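Local coordinates for RagA protein (Porphyromonas gingivalis, PDB 6SLN) that probably imports substrates across the outer membrane as a TonB-dependent receptor, a beta-barrel with a plug domain, at residues D512-L517 with G579-M584; L632-G637 with F683-A688. All coordinates share one frame; numbering follows the deposited sequence.

Interaction 1 (D512-L517 with G579-M584)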
loop_
_atom_site.group_PDB
_atom_site.type_symbol
_atom_site.label_atom_id
_atom_site.label_comp_id
_atom_site.label_asym_id
_atom_site.label_seq_id
_atom_site.Cartn_x
_atom_site.Cartn_y
_atom_site.Cartn_z
ATOM N N ASP A 512 19.545 -60.698 -9.788
ATOM C CA ASP A 512 20.393 -61.880 -9.629
ATOM C C ASP A 512 20.422 -62.599 -8.279
ATOM O O ASP A 512 20.909 -63.735 -8.224
ATOM C CB ASP A 512 21.834 -61.517 -9.970
ATOM C CG ASP A 512 22.149 -61.710 -11.434
ATOM O OD1 ASP A 512 22.551 -62.830 -11.809
ATOM O OD2 ASP A 512 22.009 -60.735 -12.207
ATOM N N GLU A 513 19.913 -61.974 -7.208
ATOM C CA GLU A 513 20.250 -62.288 -5.811
ATOM C C GLU A 513 21.533 -61.545 -5.479
ATOM O O GLU A 513 21.671 -60.977 -4.390
ATOM C CB GLU A 513 20.432 -63.792 -5.530
ATOM C CG GLU A 513 20.043 -64.298 -4.128
ATOM C CD GLU A 513 21.108 -64.099 -3.049
ATOM O OE1 GLU A 513 22.178 -63.521 -3.349
ATOM O OE2 GLU A 513 20.873 -64.550 -1.899
ATOM N N LYS A 514 22.462 -61.515 -6.429
ATOM C CA LYS A 514 23.738 -60.846 -6.249
ATOM C C LYS A 514 23.829 -59.534 -7.026
ATOM O O LYS A 514 24.921 -58.966 -7.134
ATOM C CB LYS A 514 24.858 -61.791 -6.666
ATOM C CG LYS A 514 24.949 -63.065 -5.842
ATOM C CD LYS A 514 26.194 -63.845 -6.213
ATOM C CE LYS A 514 27.370 -63.431 -5.369
ATOM N NZ LYS A 514 28.581 -64.283 -5.575
ATOM N N HIS A 515 22.718 -59.036 -7.568
ATOM C CA HIS A 515 22.748 -57.807 -8.363
ATOM C C HIS A 515 21.435 -57.064 -8.148
ATOM O O HIS A 515 20.381 -57.523 -8.598
ATOM C CB HIS A 515 22.952 -58.110 -9.844
ATOM C CG HIS A 515 24.298 -58.673 -10.180
ATOM N ND1 HIS A 515 25.391 -57.880 -10.460
ATOM C CD2 HIS A 515 24.723 -59.953 -10.305
ATOM C CE1 HIS A 515 26.431 -58.649 -10.739
ATOM N NE2 HIS A 515 26.052 -59.911 -10.648
ATOM N N ASP A 516 21.495 -55.922 -7.468
ATOM C CA ASP A 516 20.344 -55.045 -7.289
ATOM C C ASP A 516 20.595 -53.753 -8.045
ATOM O O ASP A 516 21.633 -53.115 -7.860
ATOM C CB ASP A 516 20.091 -54.741 -5.811
ATOM C CG ASP A 516 19.713 -55.972 -5.018
ATOM O OD1 ASP A 516 20.502 -56.381 -4.131
ATOM O OD2 ASP A 516 18.623 -56.529 -5.287
ATOM N N LEU A 517 19.659 -53.373 -8.897
ATOM C CA LEU A 517 19.738 -52.095 -9.579
ATOM C C LEU A 517 18.535 -51.246 -9.189
ATOM O O LEU A 517 17.423 -51.757 -9.018
ATOM C CB LEU A 517 19.811 -52.273 -11.097
ATOM C CG LEU A 517 19.993 -50.969 -11.878
ATOM C CD1 LEU A 517 21.437 -50.493 -11.794
ATOM C CD2 LEU A 517 19.555 -51.121 -13.332
ATOM N N GLY A 579 24.248 -52.573 -7.064
ATOM C CA GLY A 579 24.736 -53.249 -5.878
ATOM C C GLY A 579 25.098 -54.712 -6.057
ATOM O O GLY A 579 24.262 -55.589 -5.822
ATOM N N PHE A 580 26.348 -54.987 -6.438
ATOM C CA PHE A 580 26.797 -56.358 -6.649
ATOM C C PHE A 580 27.154 -57.024 -5.329
ATOM O O PHE A 580 27.849 -56.444 -4.489
ATOM C CB PHE A 580 28.008 -56.408 -7.582
ATOM C CG PHE A 580 28.687 -57.754 -7.611
ATOM C CD1 PHE A 580 27.965 -58.909 -7.888
ATOM C CD2 PHE A 580 30.036 -57.870 -7.347
ATOM C CE1 PHE A 580 28.574 -60.147 -7.905
ATOM C CE2 PHE A 580 30.654 -59.111 -7.370
ATOM C CZ PHE A 580 29.922 -60.249 -7.646
ATOM N N ASP A 581 26.710 -58.272 -5.175
ATOM C CA ASP A 581 26.763 -58.974 -3.897
ATOM C C ASP A 581 26.145 -58.015 -2.886
ATOM O O ASP A 581 25.090 -57.426 -3.173
ATOM C CB ASP A 581 28.183 -59.405 -3.593
ATOM C CG ASP A 581 28.275 -60.811 -3.038
ATOM O OD1 ASP A 581 29.070 -61.624 -3.565
ATOM O OD2 ASP A 581 27.551 -61.102 -2.067
ATOM N N LYS A 582 26.758 -57.803 -1.731
ATOM C CA LYS A 582 26.342 -56.725 -0.847
ATOM C C LYS A 582 27.564 -56.026 -0.256
ATOM O O LYS A 582 27.611 -55.706 0.938
ATOM C CB LYS A 582 25.399 -57.231 0.246
ATOM C CG LYS A 582 24.537 -58.449 -0.121
ATOM C CD LYS A 582 23.219 -58.049 -0.806
ATOM C CE LYS A 582 22.183 -59.165 -0.748
ATOM N NZ LYS A 582 22.182 -60.008 -1.983
ATOM N N TRP A 583 28.573 -55.773 -1.093
ATOM C CA TRP A 583 29.736 -54.994 -0.679
ATOM C C TRP A 583 30.146 -53.900 -1.656
ATOM O O TRP A 583 30.692 -52.888 -1.206
ATOM C CB TRP A 583 30.938 -55.914 -0.438
ATOM C CG TRP A 583 31.874 -56.062 -1.625
ATOM C CD1 TRP A 583 32.895 -55.219 -1.992
ATOM C CD2 TRP A 583 31.893 -57.138 -2.561
ATOM N NE1 TRP A 583 33.537 -55.710 -3.106
ATOM C CE2 TRP A 583 32.939 -56.887 -3.473
ATOM C CE3 TRP A 583 31.126 -58.290 -2.717
ATOM C CZ2 TRP A 583 33.226 -57.746 -4.532
ATOM C CZ3 TRP A 583 31.411 -59.144 -3.768
ATOM C CH2 TRP A 583 32.445 -58.864 -4.667
ATOM N N MET A 584 29.926 -54.051 -2.961
ATOM C CA MET A 584 30.314 -53.045 -3.950
ATOM C C MET A 584 29.069 -52.338 -4.477
ATOM O O MET A 584 28.232 -52.965 -5.134
ATOM C CB MET A 584 31.087 -53.678 -5.103
ATOM C CG MET A 584 31.547 -52.684 -6.153
ATOM S SD MET A 584 32.359 -53.541 -7.505
ATOM C CE MET A 584 31.208 -53.260 -8.834
#
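Lys514 and Asp581 face each other where two antiparallel barrel strands run out into turns. The carbonyl oxygen of Lys514 accepts a hydrogen bond from the backbone amide of Asp581, with Asp581 N 2.7 Å from Lys514 O. The donor stands 38° above the carbonyl plane. The same oxygen also takes a CA-H...O contact from Phe580 CA at 3.2 Å, and lies at the edge of the Phe580 ring beside CD1. The side chains of Lys514 and Asp581 lie side by side, pointing the same way. Lys514 NZ forms a salt bridge to Asp581 OD1 at 3.4 Å, and a bend at chi3 of the lysine (90°) lays its CE against that oxygen.

Further into the strands, Asp516 and Gly579 form a hydrogen-bonded pair. Asp516 N gives its hydrogen to Gly579 O at 3.2 Å in a fairly straight bond. The return bond, Gly579 N to Asp516 O, is bent and weak. The carboxylate of Asp516 is held through OD2 by Ser510 OG of the preceding strand, 487-510.

Lys582 reaches from its turn across to the other turn, its side chain about at a right angle to that of Glu513. Its NZ lies 2.6 Å from Glu513 O, and its salt bridge to Glu513 OE1 is long, at 3.8 Å. Asp516 OD1 is a further negative group nearby, which probably adds to the pull on this lysine.

His515 and Phe580 form the non-hydrogen-bonded pair on the other face. Their rings are near parallel, with planes at 27°, but slid apart, so overlap is slight. Phe580 CD1 lies over the imidazole face, 3.2 Å from His515 CE1.

Strand 515-540 begins here and strand 561-580 ends. Such tight turns between long antiparallel strands mark what is probably the periplasmic rim of a TonB-dependent receptor barrel.

Interaction 2 (L632-G637 with F683-A688); sequences LKMSYG and FNFGLA
Leu632 and Phe685 both hold CG opposite their own backbone N (chi1 -177° and 169°), which brings the leucine methyl CD2 up to the Phe685 ring, 3.3 Å from Phe685 CZ. CD2 also touches Leu687 CD1 at 3.4 Å. Met634 differs: its CG sits between the backbone N and the carbonyl carbon (chi1 63°). The chain then bends at chi3 and sets CE at the edge of the same ring, 3.5 Å from Phe685 CD2. Tyr636 crosses Phe683 at about a right angle, with Phe683 CB in plane at the tyrosine ring edge.

Four backbone hydrogen bonds join the strands. Lys633 pairs with Gly686 and Ser635 with Asn684, each giving and accepting one bond. Gly686 N meets Lys633 O almost head-on to the carbonyl, while Ser635 N lies in the carbonyl plane of Asn684 O at 2.7 Å. The Lys633 chain passes over Gly686, with CG 3.8 Å from Gly686 O.

On the face of Lys633, Ser635 and Asn684, the polar ends find partners elsewhere. Lys633 NZ makes a salt bridge to Glu699, and Asn684 ND2 bonds to Asp701, both on strand 696-715. Ser635 OG makes a weak hydrogen bond to Asp188 of the plug, consistent with this face looking into the barrel. Backbone hydrogen bonds join Leu632, Met634 and Tyr636 to Phe614, Gly612 and Val610 of strand 604-614, and Phe683 to Val704 of strand 696-715.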
loop_
_atom_site.group_PDB
_atom_site.type_symbol
_atom_site.label_atom_id
_atom_site.label_comp_id
_atom_site.label_asym_id
_atom_site.label_seq_id
_atom_site.Cartn_x
_atom_site.Cartn_y
_atom_site.Cartn_z
ATOM N N LEU A 632 34.569 -47.788 2.656
ATOM C CA LEU A 632 35.362 -46.897 1.824
ATOM C C LEU A 632 34.431 -46.326 0.761
ATOM O O LEU A 632 33.627 -47.061 0.177
ATOM C CB LEU A 632 36.550 -47.667 1.219
ATOM C CG LEU A 632 37.652 -47.080 0.335
ATOM C CD1 LEU A 632 37.127 -46.749 -1.041
ATOM C CD2 LEU A 632 38.265 -45.864 0.971
ATOM N N LYS A 633 34.504 -45.020 0.536
ATOM C CA LYS A 633 33.562 -44.365 -0.358
ATOM C C LYS A 633 34.252 -43.221 -1.078
ATOM O O LYS A 633 34.986 -42.447 -0.458
ATOM C CB LYS A 633 32.330 -43.837 0.407
ATOM C CG LYS A 633 32.623 -43.347 1.824
ATOM C CD LYS A 633 31.381 -43.355 2.713
ATOM C CE LYS A 633 30.464 -42.162 2.437
ATOM N NZ LYS A 633 30.978 -40.860 2.968
ATOM N N MET A 634 34.018 -43.113 -2.384
ATOM C CA MET A 634 34.453 -41.929 -3.102
ATOM C C MET A 634 33.410 -41.504 -4.124
ATOM O O MET A 634 32.668 -42.326 -4.665
ATOM C CB MET A 634 35.794 -42.131 -3.789
ATOM C CG MET A 634 35.792 -43.189 -4.848
ATOM S SD MET A 634 37.486 -43.727 -5.086
ATOM C CE MET A 634 37.765 -44.653 -3.589
ATOM N N SER A 635 33.379 -40.198 -4.383
ATOM C CA SER A 635 32.432 -39.567 -5.281
ATOM C C SER A 635 33.178 -38.613 -6.202
ATOM O O SER A 635 34.197 -38.023 -5.828
ATOM C CB SER A 635 31.366 -38.785 -4.501
ATOM O OG SER A 635 31.713 -37.404 -4.395
ATOM N N TYR A 636 32.668 -38.471 -7.414
ATOM C CA TYR A 636 33.042 -37.341 -8.242
ATOM C C TYR A 636 31.809 -36.867 -8.980
ATOM O O TYR A 636 31.018 -37.679 -9.470
ATOM C CB TYR A 636 34.132 -37.664 -9.251
ATOM C CG TYR A 636 34.458 -36.436 -10.048
ATOM C CD1 TYR A 636 35.230 -35.423 -9.496
ATOM C CD2 TYR A 636 33.947 -36.254 -11.328
ATOM C CE1 TYR A 636 35.509 -34.275 -10.205
ATOM C CE2 TYR A 636 34.219 -35.106 -12.043
ATOM C CZ TYR A 636 35.000 -34.117 -11.472
ATOM O OH TYR A 636 35.286 -32.966 -12.167
ATOM N N GLY A 637 31.652 -35.557 -9.067
ATOM C CA GLY A 637 30.455 -35.051 -9.703
ATOM C C GLY A 637 30.510 -33.554 -9.870
ATOM O O GLY A 637 31.360 -32.870 -9.293
ATOM N N PHE A 683 35.421 -33.747 -5.962
ATOM C CA PHE A 683 35.930 -35.082 -5.712
ATOM C C PHE A 683 35.968 -35.300 -4.205
ATOM O O PHE A 683 36.418 -34.425 -3.459
ATOM C CB PHE A 683 37.319 -35.245 -6.327
ATOM C CG PHE A 683 38.059 -36.450 -5.845
ATOM C CD1 PHE A 683 37.608 -37.723 -6.141
ATOM C CD2 PHE A 683 39.217 -36.312 -5.096
ATOM C CE1 PHE A 683 38.306 -38.841 -5.697
ATOM C CE2 PHE A 683 39.917 -37.422 -4.647
ATOM C CZ PHE A 683 39.461 -38.686 -4.948
ATOM N N ASN A 684 35.464 -36.444 -3.756
ATOM C CA ASN A 684 35.380 -36.719 -2.332
ATOM C C ASN A 684 35.761 -38.162 -2.088
ATOM O O ASN A 684 35.233 -39.057 -2.747
ATOM C CB ASN A 684 33.975 -36.458 -1.786
ATOM C CG ASN A 684 33.934 -36.478 -0.278
ATOM O OD1 ASN A 684 33.987 -35.436 0.368
ATOM N ND2 ASN A 684 33.896 -37.675 0.296
ATOM N N PHE A 685 36.665 -38.381 -1.138
ATOM C CA PHE A 685 37.164 -39.711 -0.803
ATOM C C PHE A 685 37.033 -39.910 0.699
ATOM O O PHE A 685 37.637 -39.165 1.476
ATOM C CB PHE A 685 38.621 -39.876 -1.238
ATOM C CG PHE A 685 39.261 -41.100 -0.693
ATOM C CD1 PHE A 685 39.928 -41.074 0.524
ATOM C CD2 PHE A 685 39.184 -42.292 -1.386
ATOM C CE1 PHE A 685 40.509 -42.217 1.040
ATOM C CE2 PHE A 685 39.770 -43.434 -0.887
ATOM C CZ PHE A 685 40.435 -43.397 0.330
ATOM N N GLY A 686 36.271 -40.927 1.116
ATOM C CA GLY A 686 35.890 -41.056 2.504
ATOM C C GLY A 686 36.158 -42.433 3.081
ATOM O O GLY A 686 36.351 -43.416 2.367
ATOM N N LEU A 687 36.143 -42.484 4.411
ATOM C CA LEU A 687 36.369 -43.730 5.132
ATOM C C LEU A 687 35.539 -43.709 6.405
ATOM O O LEU A 687 35.840 -42.937 7.317
ATOM C CB LEU A 687 37.843 -43.908 5.456
ATOM C CG LEU A 687 38.251 -45.357 5.678
ATOM C CD1 LEU A 687 38.224 -46.125 4.374
ATOM C CD2 LEU A 687 39.627 -45.446 6.346
ATOM N N ALA A 688 34.501 -44.538 6.461
ATOM C CA ALA A 688 33.762 -44.779 7.690
ATOM C C ALA A 688 34.351 -45.992 8.405
ATOM O O ALA A 688 35.019 -46.827 7.796
ATOM C CB ALA A 688 32.271 -45.000 7.406
#

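How the interactions relate
Both interactions join antiparallel neighbours of the same barrel wall, but they hold different strands and their centres are 20 Å apart. Their nearest atoms are about 7 Å apart and do not touch. Interaction 1 is a surface contact at the strand ends. Its few backbone bonds are supplemented by lysine-carboxylate pairs between turns. Interaction 2 lies within the strands and is partly buried. Regular backbone pairing carries it, with apolar and aromatic side chains on one face and buried polar groups on the other. The charged lysine there is paired outside the contact, whereas the lysines of 512-517 and 579-584 bridge the contact itself.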